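Local coordinates for immune protein (Enterobacter cloacae, PDB 6D7Y), which binds the toxic C-terminal tip of a CdiA contact-dependent growth inhibition protein and probably neutralises it, protecting the cell that makes the immunity protein, at residues G133-E136 with E142-F145; K117-I122 with E129-G134; F32-S37 with S43-F48; D54-L57 with D62-F65. One frame throughout, in Å; residues are numbered along the deposited sequence.

Contact 1. Residues G133-E136 with E142-F145; sequences GGLE and ETRF
Gly134 and Arg144 face each other as an antiparallel non-hydrogen-bonded pair, their CA atoms 3.8 Å apart, between two backbone bonds that zip the hairpin. On one flank Phe145 N donates to Gly133 O at 2.8 Å; on the other, Leu135 N donates to Thr143 O at 3.0 Å. Both bonds are fairly straight (160° and 164° at the hydrogen), yet each donor lies tilted from the plane of the carbonyl that accepts it. With only glycine on the Gly134 side, the strands approach closely here, and the edge of the Phe145 ring slips beside the backbone, CD1 lying 4.0 Å from Gly134 CA. Beyond this pair the side chains take over: Leu135 CB rests 3.8 Å from Thr143 CB, and the leucine CD2 crosses at 4.1 Å from the threonine methyl CG2. Thr143 OG1 is turned between its own N and carbonyl carbon (chi1 52°), which brings it 2.7 Å from a water hydrogen-bonded to it, and this water donates a bond to Leu135 O, a polar bridge beside the apolar touch. The extended side chain of Arg144 leaves the pair and spends its guanidinium on Ala138 O, Ser139 O and Thr147 OG1, with Tyr132 in a cation-pi contact. The hairpin thus extends the sheet outward from strand 3-10, which Leu135 meets at Glu3 and Phe5, while Phe105 of helix 105-126 touches both Leu135 and Phe145.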
loop_
_atom_site.group_PDB
_atom_site.type_symbol
_atom_site.label_atom_id
_atom_site.label_comp_id
_atom_site.label_asym_id
_atom_site.label_seq_id
_atom_site.Cartn_x
_atom_site.Cartn_y
_atom_site.Cartn_z
ATOM N N GLY B 133 -3.980 3.800 -8.631
ATOM C CA GLY B 133 -4.076 4.853 -7.631
ATOM C C GLY B 133 -5.186 5.819 -7.959
ATOM O O GLY B 133 -5.460 6.109 -9.120
ATOM N N GLY B 134 -5.803 6.362 -6.913
ATOM C CA GLY B 134 -6.892 7.276 -7.119
ATOM C C GLY B 134 -7.435 7.871 -5.845
ATOM O O GLY B 134 -6.892 7.634 -4.747
ATOM N N LEU B 135 -8.500 8.646 -6.008
ATOM C CA LEU B 135 -9.236 9.192 -4.867
ATOM C C LEU B 135 -9.783 7.958 -4.167
ATOM O O LEU B 135 -10.164 6.977 -4.825
ATOM C CB LEU B 135 -10.396 10.035 -5.367
ATOM C CG LEU B 135 -11.320 10.619 -4.314
ATOM C CD1 LEU B 135 -10.614 11.687 -3.493
ATOM C CD2 LEU B 135 -12.506 11.205 -5.046
ATOM N N GLU B 136 -9.798 7.957 -2.845
ATOM C CA GLU B 136 -10.313 6.787 -2.120
ATOM C C GLU B 136 -11.825 6.597 -2.420
ATOM O O GLU B 136 -12.539 7.594 -2.509
ATOM C CB GLU B 136 -9.926 6.906 -0.619
ATOM C CG GLU B 136 -10.437 5.818 0.319
ATOM C CD GLU B 136 -11.629 6.216 1.186
ATOM O OE1 GLU B 136 -11.858 7.428 1.484
ATOM O OE2 GLU B 136 -12.286 5.285 1.690
ATOM N N GLU B 142 -13.488 5.562 -12.123
ATOM C CA GLU B 142 -13.803 6.951 -12.468
ATOM C C GLU B 142 -12.956 8.030 -11.785
ATOM O O GLU B 142 -12.839 9.146 -12.302
ATOM C CB GLU B 142 -15.299 7.264 -12.307
ATOM C CG GLU B 142 -15.904 7.122 -10.915
ATOM C CD GLU B 142 -16.353 5.703 -10.532
ATOM O OE1 GLU B 142 -15.787 4.689 -11.034
ATOM O OE2 GLU B 142 -17.311 5.608 -9.710
ATOM N N THR B 143 -12.364 7.707 -10.643
ATOM C CA THR B 143 -11.533 8.672 -9.934
ATOM C C THR B 143 -10.064 8.259 -9.787
ATOM O O THR B 143 -9.346 8.748 -8.902
ATOM C CB THR B 143 -12.163 9.115 -8.577
ATOM O OG1 THR B 143 -12.507 7.969 -7.794
ATOM C CG2 THR B 143 -13.399 9.929 -8.811
ATOM N N ARG B 144 -9.585 7.382 -10.663
ATOM C CA ARG B 144 -8.192 7.024 -10.650
ATOM C C ARG B 144 -7.317 8.032 -11.397
ATOM O O ARG B 144 -7.773 8.738 -12.310
ATOM C CB ARG B 144 -7.946 5.648 -11.284
ATOM C CG ARG B 144 -8.464 4.483 -10.476
ATOM C CD ARG B 144 -8.134 3.151 -11.162
ATOM N NE ARG B 144 -8.778 2.040 -10.485
ATOM C CZ ARG B 144 -8.768 0.785 -10.932
ATOM N NH1 ARG B 144 -9.442 -0.148 -10.280
ATOM N NH2 ARG B 144 -8.124 0.476 -12.051
ATOM N N PHE B 145 -6.062 8.075 -10.977
ATOM C CA PHE B 145 -4.990 8.861 -11.625
ATOM C C PHE B 145 -4.202 7.923 -12.538
ATOM O O PHE B 145 -3.592 8.368 -13.527
ATOM C CB PHE B 145 -4.054 9.511 -10.631
ATOM C CG PHE B 145 -4.640 10.699 -9.940
ATOM C CD1 PHE B 145 -5.437 10.543 -8.806
ATOM C CD2 PHE B 145 -4.395 11.972 -10.411
ATOM C CE1 PHE B 145 -5.980 11.643 -8.159
ATOM C CE2 PHE B 145 -4.930 13.086 -9.756
ATOM C CZ PHE B 145 -5.708 12.919 -8.636
HETATM O O HOH W 1 -10.499 6.196 -7.483
#

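Contact 2. Residues K117-I122 with E129-G134; sequences KYMNGI and ENFYGG
Met119 and Phe131 meet where helix 105-126 packs on the antiparallel sheet, in a helix-on-sheet contact that includes a Met-aromatic pair. The tight part is made by carbon rather than by the heavy atom of this selenomethionine: Met119 CB lies 3.5 Å from Phe131 CD2, while SE stands 5.5 Å from the ring centroid, 68° off its normal and so oblique to it. The two side chains run past each other in opposite directions. A bend at chi3 (108°) carries the methyl CE back to the root of the phenylalanine, 3.8 Å from Phe131 CB, and the helix backbone comes over one face of the ring at Met119 C, displaced toward the rim. Val7, Phe9 and Phe146 close round the selenomethionine, and Phe146 also touches Phe131, so this end belongs to the apolar layer between helix and sheet. The far end of the ring is different. It ends beside Asn120, a solvent-exposed residue whose amide crosses it with the planes 35° apart, and no hydrogen bond links the two segments. At the start of the strand an extra residue is taken in opposite Glu10, Glu129 and Asn130 sharing that one partner as a classic beta bulge; the Asn130 amide is held by Asn148 and Glu10. At the Asn120 end, Phe131 CZ has Asn120 CA at 3.6 Å and Asn120 OD1 at 3.7 Å.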
loop_
_atom_site.group_PDB
_atom_site.type_symbol
_atom_site.label_atom_id
_atom_site.label_comp_id
_atom_site.label_asym_id
_atom_site.label_seq_id
_atom_site.Cartn_x
_atom_site.Cartn_y
_atom_site.Cartn_z
ATOM N N LYS B 117 5.411 5.467 -11.295
ATOM C CA LYS B 117 6.787 5.133 -11.688
ATOM C C LYS B 117 7.418 4.110 -10.747
ATOM O O LYS B 117 8.015 3.118 -11.194
ATOM C CB LYS B 117 7.665 6.384 -11.696
ATOM C CG LYS B 117 7.291 7.435 -12.721
ATOM C CD LYS B 117 8.164 8.670 -12.526
ATOM C CE LYS B 117 7.805 9.787 -13.490
ATOM N NZ LYS B 117 8.014 9.358 -14.898
ATOM N N TYR B 118 7.312 4.384 -9.449
ATOM C CA TYR B 118 7.827 3.508 -8.405
ATOM C C TYR B 118 7.272 2.088 -8.482
ATOM O O TYR B 118 8.034 1.115 -8.472
ATOM C CB TYR B 118 7.548 4.094 -7.008
ATOM C CG TYR B 118 7.851 3.104 -5.909
ATOM C CD1 TYR B 118 9.158 2.704 -5.658
ATOM C CD2 TYR B 118 6.836 2.553 -5.137
ATOM C CE1 TYR B 118 9.452 1.777 -4.675
ATOM C CE2 TYR B 118 7.118 1.628 -4.144
ATOM C CZ TYR B 118 8.430 1.247 -3.918
ATOM O OH TYR B 118 8.737 0.324 -2.944
HETATM N N MSE B 119 5.952 1.974 -8.590
HETATM C CA MSE B 119 5.268 0.667 -8.635
HETATM C C MSE B 119 5.596 -0.080 -9.888
HETATM O O MSE B 119 5.862 -1.283 -9.848
HETATM C CB MSE B 119 3.749 0.872 -8.501
HETATM C CG MSE B 119 3.408 1.391 -7.110
HETATM SE SE MSE B 119 1.566 2.096 -7.044
HETATM C CE MSE B 119 0.842 0.608 -5.987
ATOM N N ASN B 120 5.587 0.618 -11.017
ATOM C CA ASN B 120 5.915 -0.027 -12.296
ATOM C C ASN B 120 7.339 -0.581 -12.233
ATOM O O ASN B 120 7.620 -1.668 -12.734
ATOM C CB ASN B 120 5.825 0.964 -13.447
ATOM C CG ASN B 120 6.052 0.305 -14.788
ATOM O OD1 ASN B 120 5.336 -0.620 -15.167
ATOM N ND2 ASN B 120 7.028 0.797 -15.523
ATOM N N GLY B 121 8.222 0.189 -11.607
ATOM C CA GLY B 121 9.612 -0.191 -11.454
ATOM C C GLY B 121 9.848 -1.460 -10.656
ATOM O O GLY B 121 10.835 -2.135 -10.886
ATOM N N ILE B 122 8.955 -1.776 -9.715
ATOM C CA ILE B 122 9.089 -2.991 -8.894
ATOM C C ILE B 122 8.071 -4.098 -9.230
ATOM O O ILE B 122 8.033 -5.135 -8.552
ATOM C CB ILE B 122 9.038 -2.669 -7.370
ATOM C CG1 ILE B 122 7.644 -2.209 -6.910
ATOM C CG2 ILE B 122 10.091 -1.618 -7.027
ATOM C CD1 ILE B 122 7.527 -2.025 -5.416
ATOM N N GLU B 129 -0.576 -8.574 -9.485
ATOM C CA GLU B 129 -1.414 -8.568 -10.713
ATOM C C GLU B 129 -1.686 -7.183 -11.319
ATOM O O GLU B 129 -1.613 -7.008 -12.528
ATOM C CB GLU B 129 -2.741 -9.300 -10.471
ATOM C CG GLU B 129 -2.569 -10.767 -10.103
ATOM C CD GLU B 129 -3.891 -11.520 -9.973
ATOM O OE1 GLU B 129 -3.848 -12.724 -9.635
ATOM O OE2 GLU B 129 -4.971 -10.919 -10.208
ATOM N N ASN B 130 -2.023 -6.205 -10.484
ATOM C CA ASN B 130 -2.282 -4.857 -10.964
ATOM C C ASN B 130 -1.866 -3.873 -9.902
ATOM O O ASN B 130 -1.717 -4.248 -8.743
ATOM C CB ASN B 130 -3.781 -4.630 -11.186
ATOM C CG ASN B 130 -4.343 -5.435 -12.319
ATOM O OD1 ASN B 130 -3.921 -5.303 -13.466
ATOM N ND2 ASN B 130 -5.347 -6.234 -12.015
ATOM N N PHE B 131 -1.643 -2.641 -10.334
ATOM C CA PHE B 131 -1.329 -1.529 -9.415
ATOM C C PHE B 131 -2.123 -0.325 -9.922
ATOM O O PHE B 131 -2.277 -0.139 -11.133
ATOM C CB PHE B 131 0.174 -1.294 -9.257
ATOM C CG PHE B 131 0.922 -1.024 -10.529
ATOM C CD1 PHE B 131 1.331 -2.076 -11.350
ATOM C CD2 PHE B 131 1.306 0.260 -10.880
ATOM C CE1 PHE B 131 2.054 -1.833 -12.511
ATOM C CE2 PHE B 131 2.026 0.503 -12.043
ATOM C CZ PHE B 131 2.396 -0.544 -12.862
ATOM N N TYR B 132 -2.659 0.491 -9.020
ATOM C CA TYR B 132 -3.472 1.625 -9.440
ATOM C C TYR B 132 -3.562 2.584 -8.310
ATOM O O TYR B 132 -3.213 2.227 -7.187
ATOM C CB TYR B 132 -4.876 1.214 -9.941
ATOM C CG TYR B 132 -5.644 0.226 -9.078
ATOM C CD1 TYR B 132 -6.443 0.655 -8.034
ATOM C CD2 TYR B 132 -5.570 -1.145 -9.316
ATOM C CE1 TYR B 132 -7.155 -0.238 -7.257
ATOM C CE2 TYR B 132 -6.287 -2.054 -8.549
ATOM C CZ TYR B 132 -7.065 -1.591 -7.503
ATOM O OH TYR B 132 -7.779 -2.462 -6.713
ATOM N N GLY B 133 -3.980 3.800 -8.631
ATOM C CA GLY B 133 -4.076 4.853 -7.631
ATOM C C GLY B 133 -5.186 5.819 -7.959
ATOM O O GLY B 133 -5.460 6.109 -9.120
ATOM N N GLY B 134 -5.803 6.362 -6.913
ATOM C CA GLY B 134 -6.892 7.276 -7.119
ATOM C C GLY B 134 -7.435 7.871 -5.845
ATOM O O GLY B 134 -6.892 7.634 -4.747
#

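Contact 3. Residues F32-S37 with S43-F48; sequences FDFNFS and SNVNVF
Phe36, whose ring touches Ser43 across this contact, has its backbone N bonded to Asn35 OD1 at 2.9 Å. That bond is a local one between chain neighbours and distinctly bent, 131° at the hydrogen, with the donor above the plane of the amide. Across the contact the work is done by Phe34 and Val45. Val45 CB sits over one face of the Phe34 ring, 3.7 Å from its centroid and 20° off the normal, a CH-pi contact. The two methyls part over the ring: CG1 lies nearest Phe34 CD1, and CG2 comes within 3.7 Å of Phe34 CE2. Phe34 reaches this valine because its CG is anti to the backbone N (chi1 173°). A carbonyl meets the same ring differently, Ser43 O lying near the ring plane at the edge, 3.6 Å from Phe34 CD2. Phe36 adds a looser touch, CE2 to Ser43 CA at 4.1 Å. Strand 30-36, outermost in the sheet within this chain, pairs its backbone with strand 63-75, and Phe48 packs the loop on helix 17-25. With no hydrogen bond between segments 32-37 and 43-48, the attraction between them is probably dispersion with a weak CH-pi and edge-to-carbonyl component.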
loop_
_atom_site.group_PDB
_atom_site.type_symbol
_atom_site.label_atom_id
_atom_site.label_comp_id
_atom_site.label_asym_id
_atom_site.label_seq_id
_atom_site.Cartn_x
_atom_site.Cartn_y
_atom_site.Cartn_z
ATOM N N PHE B 32 4.417 2.282 13.163
ATOM C CA PHE B 32 3.774 2.138 14.453
ATOM C C PHE B 32 2.287 1.924 14.253
ATOM O O PHE B 32 1.798 1.863 13.114
ATOM C CB PHE B 32 4.011 3.408 15.274
ATOM C CG PHE B 32 3.594 4.659 14.570
ATOM C CD1 PHE B 32 4.463 5.289 13.692
ATOM C CD2 PHE B 32 2.331 5.200 14.765
ATOM C CE1 PHE B 32 4.086 6.436 13.019
ATOM C CE2 PHE B 32 1.948 6.355 14.103
ATOM C CZ PHE B 32 2.824 6.972 13.221
ATOM N N ASP B 33 1.579 1.823 15.369
ATOM C CA ASP B 33 0.131 1.608 15.379
ATOM C C ASP B 33 -0.286 0.354 14.590
ATOM O O ASP B 33 -1.111 0.415 13.690
ATOM C CB ASP B 33 -0.616 2.848 14.866
ATOM C CG ASP B 33 -2.121 2.766 15.104
ATOM O OD1 ASP B 33 -2.548 2.101 16.074
ATOM O OD2 ASP B 33 -2.872 3.380 14.329
ATOM N N PHE B 34 0.318 -0.778 14.942
ATOM C CA PHE B 34 -0.022 -2.054 14.339
ATOM C C PHE B 34 -1.447 -2.391 14.775
ATOM O O PHE B 34 -1.752 -2.363 15.973
ATOM C CB PHE B 34 0.958 -3.135 14.788
ATOM C CG PHE B 34 0.580 -4.514 14.342
ATOM C CD1 PHE B 34 0.768 -4.908 13.027
ATOM C CD2 PHE B 34 0.064 -5.440 15.249
ATOM C CE1 PHE B 34 0.427 -6.192 12.615
ATOM C CE2 PHE B 34 -0.273 -6.726 14.843
ATOM C CZ PHE B 34 -0.096 -7.103 13.521
ATOM N N ASN B 35 -2.308 -2.715 13.813
ATOM C CA ASN B 35 -3.717 -3.009 14.096
ATOM C C ASN B 35 -4.137 -4.206 13.254
ATOM O O ASN B 35 -3.638 -4.376 12.164
ATOM C CB ASN B 35 -4.575 -1.778 13.772
ATOM C CG ASN B 35 -5.944 -1.827 14.424
ATOM O OD1 ASN B 35 -6.235 -2.719 15.229
ATOM N ND2 ASN B 35 -6.782 -0.842 14.114
ATOM N N PHE B 36 -5.098 -4.983 13.740
ATOM C CA PHE B 36 -5.507 -6.254 13.112
ATOM C C PHE B 36 -6.981 -6.614 13.323
ATOM O O PHE B 36 -7.564 -6.241 14.345
ATOM C CB PHE B 36 -4.645 -7.328 13.759
ATOM C CG PHE B 36 -4.532 -7.153 15.242
ATOM C CD1 PHE B 36 -5.485 -7.691 16.099
ATOM C CD2 PHE B 36 -3.516 -6.369 15.781
ATOM C CE1 PHE B 36 -5.400 -7.489 17.471
ATOM C CE2 PHE B 36 -3.425 -6.163 17.148
ATOM C CZ PHE B 36 -4.368 -6.724 17.994
ATOM N N SER B 37 -7.564 -7.372 12.387
ATOM C CA SER B 37 -8.986 -7.785 12.485
ATOM C C SER B 37 -9.228 -8.999 13.413
ATOM O O SER B 37 -10.366 -9.287 13.765
ATOM C CB SER B 37 -9.619 -7.992 11.104
ATOM O OG SER B 37 -8.902 -8.918 10.325
ATOM N N SER B 43 -0.240 -7.751 20.071
ATOM C CA SER B 43 -0.455 -6.317 19.904
ATOM C C SER B 43 0.876 -5.635 19.572
ATOM O O SER B 43 0.946 -4.814 18.659
ATOM C CB SER B 43 -1.053 -5.725 21.182
ATOM O OG SER B 43 -1.344 -4.352 21.018
ATOM N N ASN B 44 1.924 -5.987 20.316
ATOM C CA ASN B 44 3.262 -5.424 20.104
ATOM C C ASN B 44 3.920 -5.916 18.818
ATOM O O ASN B 44 4.380 -7.056 18.743
ATOM C CB ASN B 44 4.192 -5.761 21.281
ATOM C CG ASN B 44 3.825 -5.027 22.558
ATOM O OD1 ASN B 44 3.330 -3.903 22.525
ATOM N ND2 ASN B 44 4.108 -5.651 23.694
ATOM N N VAL B 45 3.942 -5.052 17.809
ATOM C CA VAL B 45 4.590 -5.336 16.530
ATOM C C VAL B 45 5.115 -4.005 16.023
ATOM O O VAL B 45 4.340 -3.147 15.608
ATOM C CB VAL B 45 3.630 -5.961 15.497
ATOM C CG1 VAL B 45 4.287 -6.048 14.118
ATOM C CG2 VAL B 45 3.155 -7.332 15.960
ATOM N N ASN B 46 6.432 -3.839 16.074
ATOM C CA ASN B 46 7.080 -2.601 15.647
ATOM C C ASN B 46 7.830 -2.779 14.309
ATOM O O ASN B 46 8.201 -1.793 13.667
ATOM C CB ASN B 46 8.028 -2.132 16.761
ATOM C CG ASN B 46 8.522 -0.709 16.567
ATOM O OD1 ASN B 46 8.153 -0.026 15.610
ATOM N ND2 ASN B 46 9.353 -0.246 17.497
ATOM N N VAL B 47 8.050 -4.026 13.891
ATOM C CA VAL B 47 8.748 -4.325 12.625
ATOM C C VAL B 47 8.231 -5.613 12.009
ATOM O O VAL B 47 7.739 -6.498 12.710
ATOM C CB VAL B 47 10.288 -4.445 12.794
ATOM C CG1 VAL B 47 10.938 -3.075 12.951
ATOM C CG2 VAL B 47 10.645 -5.378 13.953
ATOM N N PHE B 48 8.341 -5.711 10.691
ATOM C CA PHE B 48 7.893 -6.905 9.994
ATOM C C PHE B 48 8.906 -8.043 10.111
ATOM O O PHE B 48 10.102 -7.840 9.932
ATOM C CB PHE B 48 7.645 -6.622 8.514
ATOM C CG PHE B 48 6.575 -5.604 8.257
ATOM C CD1 PHE B 48 5.269 -5.846 8.647
ATOM C CD2 PHE B 48 6.857 -4.434 7.559
ATOM C CE1 PHE B 48 4.272 -4.917 8.393
ATOM C CE2 PHE B 48 5.862 -3.504 7.293
ATOM C CZ PHE B 48 4.568 -3.746 7.713
#

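Contact 4. Residues D54-L57 with D62-F65; sequences DSFL and DLYF
Phe56 receives Phe65 in a T-shaped stack: the edge of the Phe65 ring points at the face of Phe56, with centroids 5.0 Å apart and planes at 83°. The edge arrives off-centre, bringing Phe65 CD2 within 3.4 Å of Phe56 CD1 and setting CE2 above the rim of the ring. Leu63 closes on the same aromatic carbon by one branch, its CD2 lying 3.4 Å from Phe56 CD1 and also 3.6 Å from the helix carbonyl Phe56 O. Phe56 swings its ring away from its own amide nitrogen (chi1 171°), a direction that sets its outer carbons against the strand backbone, CE1 being 3.6 Å from Leu63 O. Tyr64 N lies farther off at the ring edge and has its own partner in Ser37 OG.

The next shell fixes the strand that presents these groups. Alternation along the strand directs Leu63 and Phe65 at the helix and turns Tyr64 to the other face, and backbone bonds tie Leu63 to Lys89 and Phe65 to Val87 of strand 78-90. Those same two residues, Val87 and Lys89, also pack against Phe56, while Leu17 of helix 17-25 touches it from a second helix and Phe48 meets Phe65. The helix itself is tied back to the sheet by Lys89 NZ, hydrogen-bonded to Leu57 O. An aromatic side chain from a short helix, received by alternate residues of the strand that follows it, is the packing of an alpha+beta fold, helices laid on one antiparallel sheet.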
loop_
_atom_site.group_PDB
_atom_site.type_symbol
_atom_site.label_atom_id
_atom_site.label_comp_id
_atom_site.label_asym_id
_atom_site.label_seq_id
_atom_site.Cartn_x
_atom_site.Cartn_y
_atom_site.Cartn_z
ATOM N N ASP B 54 3.891 -15.182 7.716
ATOM C CA ASP B 54 3.551 -16.592 7.595
ATOM C C ASP B 54 2.252 -16.878 8.357
ATOM O O ASP B 54 1.359 -17.559 7.843
ATOM C CB ASP B 54 4.696 -17.470 8.123
ATOM C CG ASP B 54 4.500 -18.950 7.812
ATOM O OD1 ASP B 54 3.681 -19.262 6.910
ATOM O OD2 ASP B 54 5.181 -19.804 8.447
ATOM N N SER B 55 2.144 -16.335 9.570
ATOM C CA SER B 55 0.943 -16.507 10.395
ATOM C C SER B 55 -0.242 -15.847 9.730
ATOM O O SER B 55 -1.335 -16.389 9.733
ATOM C CB SER B 55 1.137 -15.895 11.779
ATOM O OG SER B 55 2.163 -16.568 12.462
ATOM N N PHE B 56 -0.017 -14.663 9.178
ATOM C CA PHE B 56 -1.067 -13.924 8.466
ATOM C C PHE B 56 -1.610 -14.774 7.311
ATOM O O PHE B 56 -2.821 -14.937 7.174
ATOM C CB PHE B 56 -0.512 -12.578 7.973
ATOM C CG PHE B 56 -1.427 -11.832 7.040
ATOM C CD1 PHE B 56 -2.488 -11.082 7.533
ATOM C CD2 PHE B 56 -1.207 -11.859 5.671
ATOM C CE1 PHE B 56 -3.331 -10.385 6.672
ATOM C CE2 PHE B 56 -2.044 -11.167 4.805
ATOM C CZ PHE B 56 -3.109 -10.432 5.305
ATOM N N LEU B 57 -0.702 -15.350 6.526
ATOM C CA LEU B 57 -1.078 -16.175 5.375
ATOM C C LEU B 57 -1.698 -17.515 5.742
ATOM O O LEU B 57 -2.511 -18.040 4.991
ATOM C CB LEU B 57 0.120 -16.397 4.465
ATOM C CG LEU B 57 0.662 -15.121 3.832
ATOM C CD1 LEU B 57 1.969 -15.409 3.122
ATOM C CD2 LEU B 57 -0.357 -14.466 2.895
ATOM N N ASP B 62 -10.658 -14.697 6.177
ATOM C CA ASP B 62 -10.249 -13.342 5.745
ATOM C C ASP B 62 -9.627 -12.603 6.923
ATOM O O ASP B 62 -10.125 -12.701 8.052
ATOM C CB ASP B 62 -11.444 -12.565 5.223
ATOM C CG ASP B 62 -12.108 -13.244 4.047
ATOM O OD1 ASP B 62 -11.490 -14.139 3.456
ATOM O OD2 ASP B 62 -13.247 -12.873 3.715
ATOM N N LEU B 63 -8.549 -11.869 6.657
ATOM C CA LEU B 63 -7.803 -11.179 7.706
ATOM C C LEU B 63 -7.197 -9.881 7.202
ATOM O O LEU B 63 -6.785 -9.780 6.066
ATOM C CB LEU B 63 -6.670 -12.107 8.180
ATOM C CG LEU B 63 -5.658 -11.696 9.251
ATOM C CD1 LEU B 63 -6.344 -11.380 10.571
ATOM C CD2 LEU B 63 -4.645 -12.825 9.457
ATOM N N TYR B 64 -7.128 -8.899 8.089
ATOM C CA TYR B 64 -6.546 -7.603 7.796
ATOM C C TYR B 64 -5.640 -7.174 8.905
ATOM O O TYR B 64 -5.867 -7.519 10.047
ATOM C CB TYR B 64 -7.659 -6.533 7.727
ATOM C CG TYR B 64 -7.191 -5.089 7.969
ATOM C CD1 TYR B 64 -6.685 -4.320 6.929
ATOM C CD2 TYR B 64 -7.269 -4.504 9.234
ATOM C CE1 TYR B 64 -6.254 -3.018 7.140
ATOM C CE2 TYR B 64 -6.842 -3.191 9.457
ATOM C CZ TYR B 64 -6.339 -2.455 8.401
ATOM O OH TYR B 64 -5.917 -1.159 8.564
ATOM N N PHE B 65 -4.601 -6.440 8.541
ATOM C CA PHE B 65 -3.794 -5.746 9.531
ATOM C C PHE B 65 -3.326 -4.463 8.871
ATOM O O PHE B 65 -3.206 -4.377 7.646
ATOM C CB PHE B 65 -2.660 -6.578 10.153
ATOM C CG PHE B 65 -1.498 -6.860 9.247
ATOM C CD1 PHE B 65 -0.396 -6.021 9.238
ATOM C CD2 PHE B 65 -1.470 -8.000 8.474
ATOM C CE1 PHE B 65 0.698 -6.294 8.442
ATOM C CE2 PHE B 65 -0.386 -8.281 7.657
ATOM C CZ PHE B 65 0.701 -7.422 7.641
#

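In the fold
The four contacts divide by depth and by side of the chain. Contacts 2 and 4 are buried helix-on-sheet packing; contacts 1 and 3 are partly buried, one a backbone-bonded hairpin with a water bridge, the other a loop laid on an edge strand. Only contact 1 has hydrogen bonds across its segments; the other three rest on apolar and aromatic touches. Contacts 1 and 2 share Gly133 and Gly134 on strand 130-135. Contacts 3 and 4 meet on neighbouring strands, where Phe34 touches Phe65 and Ser37 OG probably bonds Tyr64 N. The two pairs lie on opposite sides of the chain's centre, joined through one sheet, contact centres across the two pairs about 23 to 28 Å apart.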